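Side-chain contacts in flagellar hook-associated protein 3 (PDB 5ZIY), which probably forms part of the junction between the flagellar hook and filament, as a hook-associated protein related to flagellin: residues A[35-40]-A[87-92]; A[128-133]-A[184-189]. One frame throughout, in Å; residues are numbered along the deposited sequence.

Contact 1: A[35-40]-A[87-92]; sequences LTQTEN and ANTKEQ. With ZN (zinc ion), chain D.
Gln37 of helix 8-60 reaches across to Glu91 of strand 90-91, and this pair carries most of the contact. The polar link is a weak hydrogen bond from Gln37 NE2 to Glu91 OE1, 2.7 Å long with an N-H...O angle of 149°. NE2 is modelled too near the carboxylate, so the exact geometry is doubtful. The two side chains meet at about a right angle, with the amide and carboxylate planes 65° apart. The Gln37 chain runs extended beyond CG, which carries its amide over to the strand.

Metal binding holds the carboxylate from another direction. A zinc ion lies 2.6 Å from Glu91 OE1 and 2.5 Å from Glu91 OE2. Water 1 is a further ligand and donates a hydrogen bond to Glu91 OE1. Gln92 NE2 donates to Glu91 OE2 over 2.7 Å, on the anti side and 34° out of the carboxylate plane. Asn33 ND2 also donates to OE2.

Van der Waals contact is slight: the amide oxygen Gln37 OE1 lies 3.5 Å from Glu91 CB and 4.3 Å from Thr89 CG2. The Thr89 hydroxyl bonds to Leu86 O.

The contact joins the long helix 8-60 to the small 90-91/94-95 hairpin that follows helix 67-87. On the same helix, Leu35 and Thr36 pack on helix 162-204.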
ATOM      1  N   LEU A  35       3.915  -1.206   7.849  1.00 14.62           N
ATOM      2  CA  LEU A  35       2.966  -2.154   7.358  1.00 15.28           C
ATOM      3  C   LEU A  35       1.506  -1.778   7.599  1.00 15.92           C
ATOM      4  O   LEU A  35       0.660  -1.971   6.725  1.00 15.92           O
ATOM      5  CB  LEU A  35       3.239  -3.523   7.969  1.00 15.66           C
ATOM      6  CG  LEU A  35       4.563  -4.162   7.551  1.00 17.45           C
ATOM      7  CD1 LEU A  35       4.806  -5.450   8.307  1.00 16.71           C
ATOM      8  CD2 LEU A  35       4.603  -4.397   6.030  1.00 16.26           C
ATOM      9  N   THR A  36       1.208  -1.229   8.761  1.00 16.23           N
ATOM     10  CA  THR A  36      -0.160  -0.774   9.008  1.00 16.84           C
ATOM     11  C   THR A  36      -0.515   0.334   8.050  1.00 16.69           C
ATOM     12  O   THR A  36      -1.574   0.305   7.441  1.00 17.17           O
ATOM     13  CB  THR A  36      -0.312  -0.333  10.454  1.00 18.35           C
ATOM     14  OG1 THR A  36      -0.047  -1.472  11.247  1.00 19.95           O
ATOM     15  CG2 THR A  36      -1.722   0.217  10.764  1.00 20.63           C
ATOM     16  N   GLN A  37       0.406   1.264   7.848  1.00 17.41           N
ATOM     17  CA  GLN A  37       0.145   2.394   6.969  1.00 18.09           C
ATOM     18  C   GLN A  37      -0.064   1.899   5.555  1.00 16.86           C
ATOM     19  O   GLN A  37      -0.945   2.385   4.851  1.00 17.52           O
ATOM     20  CB  GLN A  37       1.283   3.415   7.027  1.00 18.95           C
ATOM     21  CG  GLN A  37       1.303   4.242   8.312  1.00 24.08           C
ATOM     22  CD  GLN A  37       2.152   5.532   8.195  1.00 30.59           C
ATOM     23  OE1 GLN A  37       2.183   6.198   7.144  1.00 32.82           O
ATOM     24  NE2 GLN A  37       2.827   5.883   9.281  1.00 32.74           N
ATOM     25  N   THR A  38       0.754   0.936   5.143  1.00 15.14           N
ATOM     26  CA  THR A  38       0.626   0.332   3.851  1.00 14.68           C
ATOM     27  C   THR A  38      -0.737  -0.331   3.678  1.00 16.06           C
ATOM     28  O   THR A  38      -1.416  -0.137   2.668  1.00 16.36           O
ATOM     29  CB  THR A  38       1.747  -0.695   3.607  1.00 14.80           C
ATOM     30  OG1 THR A  38       3.032  -0.084   3.845  1.00 15.12           O
ATOM     31  CG2 THR A  38       1.673  -1.225   2.198  1.00 15.65           C
ATOM     32  N   GLU A  39      -1.145  -1.112   4.662  1.00 16.93           N
ATOM     33  CA  GLU A  39      -2.372  -1.851   4.538  1.00 19.95           C
ATOM     34  C   GLU A  39      -3.594  -0.907   4.501  1.00 20.05           C
ATOM     35  O   GLU A  39      -4.551  -1.147   3.763  1.00 20.30           O
ATOM     36  CB  GLU A  39      -2.452  -2.836   5.691  1.00 21.23           C
ATOM     37  CG  GLU A  39      -3.592  -3.735   5.639  1.00 29.00           C
ATOM     38  CD  GLU A  39      -3.661  -4.633   6.876  1.00 35.19           C
ATOM     39  OE1 GLU A  39      -3.102  -4.225   7.910  1.00 40.04           O
ATOM     40  OE2 GLU A  39      -4.253  -5.731   6.798  1.00 41.98           O
ATOM     41  N   ASN A  40      -3.534   0.157   5.298  1.00 19.89           N
ATOM     42  CA  ASN A  40      -4.591   1.154   5.367  1.00 21.23           C
ATOM     43  C   ASN A  40      -4.712   1.911   4.035  1.00 20.25           C
ATOM     44  O   ASN A  40      -5.814   2.198   3.600  1.00 20.79           O
ATOM     45  CB  ASN A  40      -4.348   2.149   6.529  1.00 22.74           C
ATOM     46  CG  ASN A  40      -4.637   1.553   7.916  1.00 26.73           C
ATOM     47  OD1 ASN A  40      -5.153   0.436   8.055  1.00 31.49           O
ATOM     48  ND2 ASN A  40      -4.328   2.329   8.964  1.00 28.46           N
ATOM     49  N   ALA A  87      -1.593   6.903  -3.404  1.00 14.96           N
ATOM     50  CA  ALA A  87      -0.421   6.325  -4.017  1.00 14.35           C
ATOM     51  C   ALA A  87       0.874   7.047  -3.621  1.00 14.48           C
ATOM     52  O   ALA A  87       1.972   6.446  -3.639  1.00 15.18           O
ATOM     53  CB  ALA A  87      -0.615   6.266  -5.587  1.00 14.58           C
ATOM     54  N   ASN A  88       0.752   8.319  -3.229  1.00 15.22           N
ATOM     55  CA  ASN A  88       1.852   9.131  -2.801  1.00 15.73           C
ATOM     56  C   ASN A  88       2.054   9.142  -1.276  1.00 16.19           C
ATOM     57  O   ASN A  88       2.739  10.018  -0.793  1.00 16.69           O
ATOM     58  CB  ASN A  88       1.667  10.591  -3.324  1.00 17.07           C
ATOM     59  CG  ASN A  88       1.863  10.692  -4.818  1.00 17.56           C
ATOM     60  OD1 ASN A  88       2.628   9.916  -5.384  1.00 18.83           O
ATOM     61  ND2 ASN A  88       1.169  11.632  -5.467  1.00 18.25           N
ATOM     62  N   THR A  89       1.505   8.163  -0.542  1.00 15.87           N
ATOM     63  CA  THR A  89       1.734   8.034   0.895  1.00 16.42           C
ATOM     64  C   THR A  89       3.223   7.872   1.260  1.00 16.90           C
ATOM     65  O   THR A  89       3.962   7.116   0.639  1.00 15.22           O
ATOM     66  CB  THR A  89       0.858   6.892   1.516  1.00 17.05           C
ATOM     67  OG1 THR A  89      -0.515   7.185   1.261  1.00 16.51           O
ATOM     68  CG2 THR A  89       1.065   6.769   3.034  1.00 17.05           C
ATOM     69  N   LYS A  90       3.649   8.674   2.234  1.00 18.07           N
ATOM     70  CA  LYS A  90       5.047   8.764   2.664  1.00 19.29           C
ATOM     71  C   LYS A  90       5.174   8.535   4.169  1.00 20.07           C
ATOM     72  O   LYS A  90       4.416   9.069   4.926  1.00 21.44           O
ATOM     73  CB  LYS A  90       5.567  10.137   2.313  1.00 20.53           C
ATOM     74  CG  LYS A  90       6.975  10.476   2.760  1.00 22.45           C
ATOM     75  CD  LYS A  90       7.331  11.901   2.236  1.00 24.15           C
ATOM     76  CE  LYS A  90       8.749  12.332   2.584  1.00 26.08           C
ATOM     77  NZ  LYS A  90       8.856  13.821   2.587  1.00 25.32           N
ATOM     78  N   GLU A  91       6.142   7.722   4.576  1.00 20.16           N
ATOM     79  CA  GLU A  91       6.362   7.414   5.958  1.00 20.62           C
ATOM     80  C   GLU A  91       7.837   7.163   6.154  1.00 20.21           C
ATOM     81  O   GLU A  91       8.449   6.517   5.301  1.00 18.62           O
ATOM     82  CB  GLU A  91       5.560   6.148   6.311  1.00 21.26           C
ATOM     83  CG  GLU A  91       5.765   5.602   7.723  1.00 23.03           C
ATOM     84  CD  GLU A  91       5.533   6.609   8.824  1.00 29.06           C
ATOM     85  OE1 GLU A  91       4.766   7.594   8.645  1.00 33.55           O
ATOM     86  OE2 GLU A  91       6.134   6.395   9.902  1.00 30.49           O
ATOM     87  N   GLN A  92       8.404   7.666   7.268  1.00 20.32           N
ATOM     88  CA  GLN A  92       9.839   7.548   7.576  1.00 19.71           C
ATOM     89  C   GLN A  92      10.659   7.926   6.378  1.00 20.26           C
ATOM     90  O   GLN A  92      11.526   7.159   5.963  1.00 20.82           O
ATOM     91  CB  GLN A  92      10.234   6.120   7.973  1.00 19.00           C
ATOM     92  CG  GLN A  92       9.517   5.531   9.182  1.00 19.02           C
ATOM     93  CD  GLN A  92       9.582   6.447  10.375  1.00 22.19           C
ATOM     94  OE1 GLN A  92      10.632   7.047  10.648  1.00 25.38           O
ATOM     95  NE2 GLN A  92       8.483   6.534  11.124  1.00 23.13           N
TER
HETATM   96 ZN    ZN D 302       5.650   8.607  10.894  1.00 39.71          ZN
HETATM   97  O   HOH W   1       3.333   7.733  11.373  1.00 24.27           O

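Contact 2: A[128-133]-A[184-189]; sequences YEFKAF and GSTMNT. With ZN (zinc ion), chain C.
Tyr128, just ahead of the strand, and Phe130 point from the same face of the two-stranded hairpin 120-123/129-133 toward helix 162-204 and rest on two of its threonines. The interface is nonpolar and light. Methyl groups meet aromatic rings.

Tyr128 does most of the work on its side. Its CG stands anti to the backbone N (chi1 -178°), which carries the phenol out to the helix. Tyr128 CZ lies 4.0 Å from Thr189 CG2, and the methyl approaches the ring obliquely. Tyr128 OH is 4.2 Å from Thr186 CG2, so the phenol end sits near both threonine methyls. Further in, Phe130 CD2 comes to 4.4 Å from Thr186 CG2, again at an oblique angle.

The threonine hydroxyls are engaged within their own helix. Thr189 OG1 donates to Ser185 O over 3.2 Å, with the donor tilted 34° from the carbonyl plane. Ser185 O also accepts from Thr189 N, so two donors share it. Thr186 OG1 likewise bonds to the carbonyl four residues back, Glu182 O. That turns the hydroxyls to the helix backbone, while the methyls are the groups that meet the rings.

Between the two aromatics in sequence, Glu129 OE2 binds a zinc ion at 2.2 Å.

Phe130 is backed by Trp122 of the partner strand, and a classic beta bulge at Ala132 and Phe133 faces Val120. Tyr128 also stacks edge-to-face with Phe193, farther along helix 162-204. Phe130 additionally touches Ser31 and Leu35, which places the hairpin across helices 8-60 and 162-204.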
ATOM      1  N   TYR A 128      15.346 -11.478   9.799  1.00 21.89           N
ATOM      2  CA  TYR A 128      14.164 -11.475   8.920  1.00 21.24           C
ATOM      3  C   TYR A 128      14.090 -10.186   8.070  1.00 19.30           C
ATOM      4  O   TYR A 128      14.104  -9.089   8.589  1.00 18.22           O
ATOM      5  CB  TYR A 128      12.868 -11.670   9.719  1.00 20.89           C
ATOM      6  CG  TYR A 128      11.621 -11.714   8.856  1.00 22.98           C
ATOM      7  CD1 TYR A 128      11.218 -12.883   8.181  1.00 26.99           C
ATOM      8  CD2 TYR A 128      10.841 -10.586   8.713  1.00 24.13           C
ATOM      9  CE1 TYR A 128      10.030 -12.902   7.387  1.00 28.41           C
ATOM     10  CE2 TYR A 128       9.692 -10.588   7.909  1.00 27.17           C
ATOM     11  CZ  TYR A 128       9.289 -11.725   7.260  1.00 29.52           C
ATOM     12  OH  TYR A 128       8.130 -11.619   6.474  1.00 34.69           O
ATOM     13  N   GLU A 129      13.966 -10.354   6.773  1.00 19.57           N
ATOM     14  CA  GLU A 129      13.896  -9.247   5.835  1.00 19.27           C
ATOM     15  C   GLU A 129      12.583  -9.122   5.108  1.00 18.10           C
ATOM     16  O   GLU A 129      12.013 -10.084   4.736  1.00 19.08           O
ATOM     17  CB  GLU A 129      14.946  -9.455   4.752  1.00 21.42           C
ATOM     18  CG  GLU A 129      16.318  -9.485   5.277  1.00 24.82           C
ATOM     19  CD  GLU A 129      17.304  -9.435   4.152  1.00 30.67           C
ATOM     20  OE1 GLU A 129      17.204 -10.312   3.242  1.00 30.12           O
ATOM     21  OE2 GLU A 129      18.138  -8.501   4.173  1.00 31.48           O
ATOM     22  N   PHE A 130      12.120  -7.902   4.909  1.00 17.13           N
ATOM     23  CA  PHE A 130      10.948  -7.648   4.064  1.00 17.08           C
ATOM     24  C   PHE A 130      11.101  -6.322   3.325  1.00 16.86           C
ATOM     25  O   PHE A 130      11.949  -5.498   3.667  1.00 15.28           O
ATOM     26  CB  PHE A 130       9.679  -7.634   4.883  1.00 17.05           C
ATOM     27  CG  PHE A 130       9.531  -6.421   5.752  1.00 15.88           C
ATOM     28  CD1 PHE A 130      10.242  -6.309   6.932  1.00 16.80           C
ATOM     29  CD2 PHE A 130       8.655  -5.410   5.407  1.00 14.92           C
ATOM     30  CE1 PHE A 130      10.074  -5.192   7.736  1.00 16.98           C
ATOM     31  CE2 PHE A 130       8.535  -4.275   6.194  1.00 16.30           C
ATOM     32  CZ  PHE A 130       9.236  -4.184   7.353  1.00 15.48           C
ATOM     33  N   LYS A 131      10.273  -6.141   2.301  1.00 17.63           N
ATOM     34  CA  LYS A 131      10.233  -4.910   1.521  1.00 17.48           C
ATOM     35  C   LYS A 131       9.379  -3.921   2.219  1.00 16.44           C
ATOM     36  O   LYS A 131       8.189  -4.146   2.348  1.00 18.14           O
ATOM     37  CB  LYS A 131       9.654  -5.174   0.144  1.00 19.02           C
ATOM     38  CG  LYS A 131      10.459  -6.207  -0.651  1.00 22.41           C
ATOM     39  CD  LYS A 131       9.581  -6.865  -1.679  1.00 27.35           C
ATOM     40  CE  LYS A 131      10.354  -7.860  -2.583  1.00 32.68           C
ATOM     41  NZ  LYS A 131      11.330  -7.061  -3.389  1.00 35.35           N
ATOM     42  N   ALA A 132       9.982  -2.837   2.699  1.00 15.71           N
ATOM     43  CA  ALA A 132       9.287  -1.815   3.435  1.00 13.75           C
ATOM     44  C   ALA A 132       8.745  -0.728   2.493  1.00 15.29           C
ATOM     45  O   ALA A 132       7.640  -0.212   2.731  1.00 13.95           O
ATOM     46  CB  ALA A 132      10.212  -1.181   4.446  1.00 13.69           C
ATOM     47  N   PHE A 133       9.558  -0.317   1.494  1.00 15.27           N
ATOM     48  CA  PHE A 133       9.149   0.731   0.530  1.00 15.89           C
ATOM     49  C   PHE A 133       9.376   0.195  -0.865  1.00 16.79           C
ATOM     50  O   PHE A 133      10.451  -0.325  -1.162  1.00 17.53           O
ATOM     51  CB  PHE A 133       9.902   2.037   0.764  1.00 16.53           C
ATOM     52  CG  PHE A 133       9.783   2.531   2.163  1.00 16.49           C
ATOM     53  CD1 PHE A 133       8.755   3.378   2.512  1.00 15.14           C
ATOM     54  CD2 PHE A 133      10.685   2.142   3.130  1.00 15.37           C
ATOM     55  CE1 PHE A 133       8.612   3.829   3.790  1.00 16.21           C
ATOM     56  CE2 PHE A 133      10.547   2.609   4.464  1.00 17.77           C
ATOM     57  CZ  PHE A 133       9.498   3.440   4.787  1.00 15.68           C
ATOM     58  N   GLY A 184      -1.146  -8.143   4.562  1.00 22.02           N
ATOM     59  CA  GLY A 184      -1.780  -8.778   5.739  1.00 23.95           C
ATOM     60  C   GLY A 184      -0.978  -9.944   6.320  1.00 25.21           C
ATOM     61  O   GLY A 184      -0.832 -10.073   7.542  1.00 26.23           O
ATOM     62  N   SER A 185      -0.437 -10.758   5.425  1.00 25.40           N
ATOM     63  CA  SER A 185       0.385 -11.922   5.743  1.00 26.87           C
ATOM     64  C   SER A 185       1.718 -11.528   6.427  1.00 23.81           C
ATOM     65  O   SER A 185       2.098 -12.078   7.466  1.00 21.74           O
ATOM     66  CB  SER A 185       0.609 -12.669   4.418  1.00 29.39           C
ATOM     67  OG  SER A 185       1.335 -13.856   4.582  1.00 35.75           O
ATOM     68  N   THR A 186       2.394 -10.519   5.878  1.00 21.84           N
ATOM     69  CA  THR A 186       3.615  -9.987   6.479  1.00 20.00           C
ATOM     70  C   THR A 186       3.333  -9.427   7.879  1.00 19.39           C
ATOM     71  O   THR A 186       4.138  -9.587   8.803  1.00 18.18           O
ATOM     72  CB  THR A 186       4.224  -8.840   5.626  1.00 20.11           C
ATOM     73  OG1 THR A 186       4.472  -9.325   4.289  1.00 20.93           O
ATOM     74  CG2 THR A 186       5.508  -8.326   6.279  1.00 18.39           C
ATOM     75  N   MET A 187       2.205  -8.761   8.024  1.00 19.11           N
ATOM     76  CA  MET A 187       1.766  -8.221   9.334  1.00 20.59           C
ATOM     77  C   MET A 187       1.548  -9.355  10.353  1.00 21.47           C
ATOM     78  O   MET A 187       1.897  -9.218  11.521  1.00 21.29           O
ATOM     79  CB  MET A 187       0.458  -7.430   9.204  1.00 20.98           C
ATOM     80  CG  MET A 187       0.013  -6.740  10.510  1.00 27.45           C
ATOM     81  SD  MET A 187       1.311  -5.534  10.958  1.00 30.94           S
ATOM     82  CE  MET A 187       0.364  -4.342  11.874  1.00 32.28           C
ATOM     83  N   ASN A 188       0.958 -10.444   9.889  1.00 22.26           N
ATOM     84  CA  ASN A 188       0.658 -11.599  10.731  1.00 25.21           C
ATOM     85  C   ASN A 188       1.954 -12.251  11.252  1.00 24.61           C
ATOM     86  O   ASN A 188       2.092 -12.566  12.434  1.00 24.78           O
ATOM     87  CB  ASN A 188      -0.151 -12.623   9.906  1.00 28.58           C
ATOM     88  CG  ASN A 188      -1.657 -12.374   9.944  1.00 35.02           C
ATOM     89  OD1 ASN A 188      -2.155 -11.628  10.806  1.00 42.62           O
ATOM     90  ND2 ASN A 188      -2.401 -13.016   9.016  1.00 38.52           N
ATOM     91  N   THR A 189       2.905 -12.439  10.345  1.00 24.04           N
ATOM     92  CA  THR A 189       4.279 -12.789  10.695  1.00 24.49           C
ATOM     93  C   THR A 189       4.897 -11.863  11.771  1.00 22.71           C
ATOM     94  O   THR A 189       5.464 -12.346  12.761  1.00 22.39           O
ATOM     95  CB  THR A 189       5.161 -12.809   9.441  1.00 25.31           C
ATOM     96  OG1 THR A 189       4.588 -13.729   8.492  1.00 28.57           O
ATOM     97  CG2 THR A 189       6.585 -13.249   9.796  1.00 26.81           C
TER
HETATM   98 ZN    ZN C 301      19.734  -9.153   2.866  1.00 38.19          ZN

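Overall arrangement
Contacts 1 and 2 lie about 13 Å apart, centre to centre, and follow one another along the chain. Each sets a small hairpin against one of two long helices that pack together. Leu35, in the helical segment of contact 1 but not touching 87-92, packs on both sides of contact 2: its CD1 is 3.6 Å from Thr186 CG2, and its CD2 is 3.9 Å from Phe130 CE2. Thr36 OG1 lies 3.0 Å from Met187 CE, another link between helices 8-60 and 162-204. The hairpins meet as well, where Glu91 O approaches Phe133 CE1 at 3.1 Å. The zinc ions on Glu91 and Glu129 are separate sites, with 24.0 Å between the two metal ions.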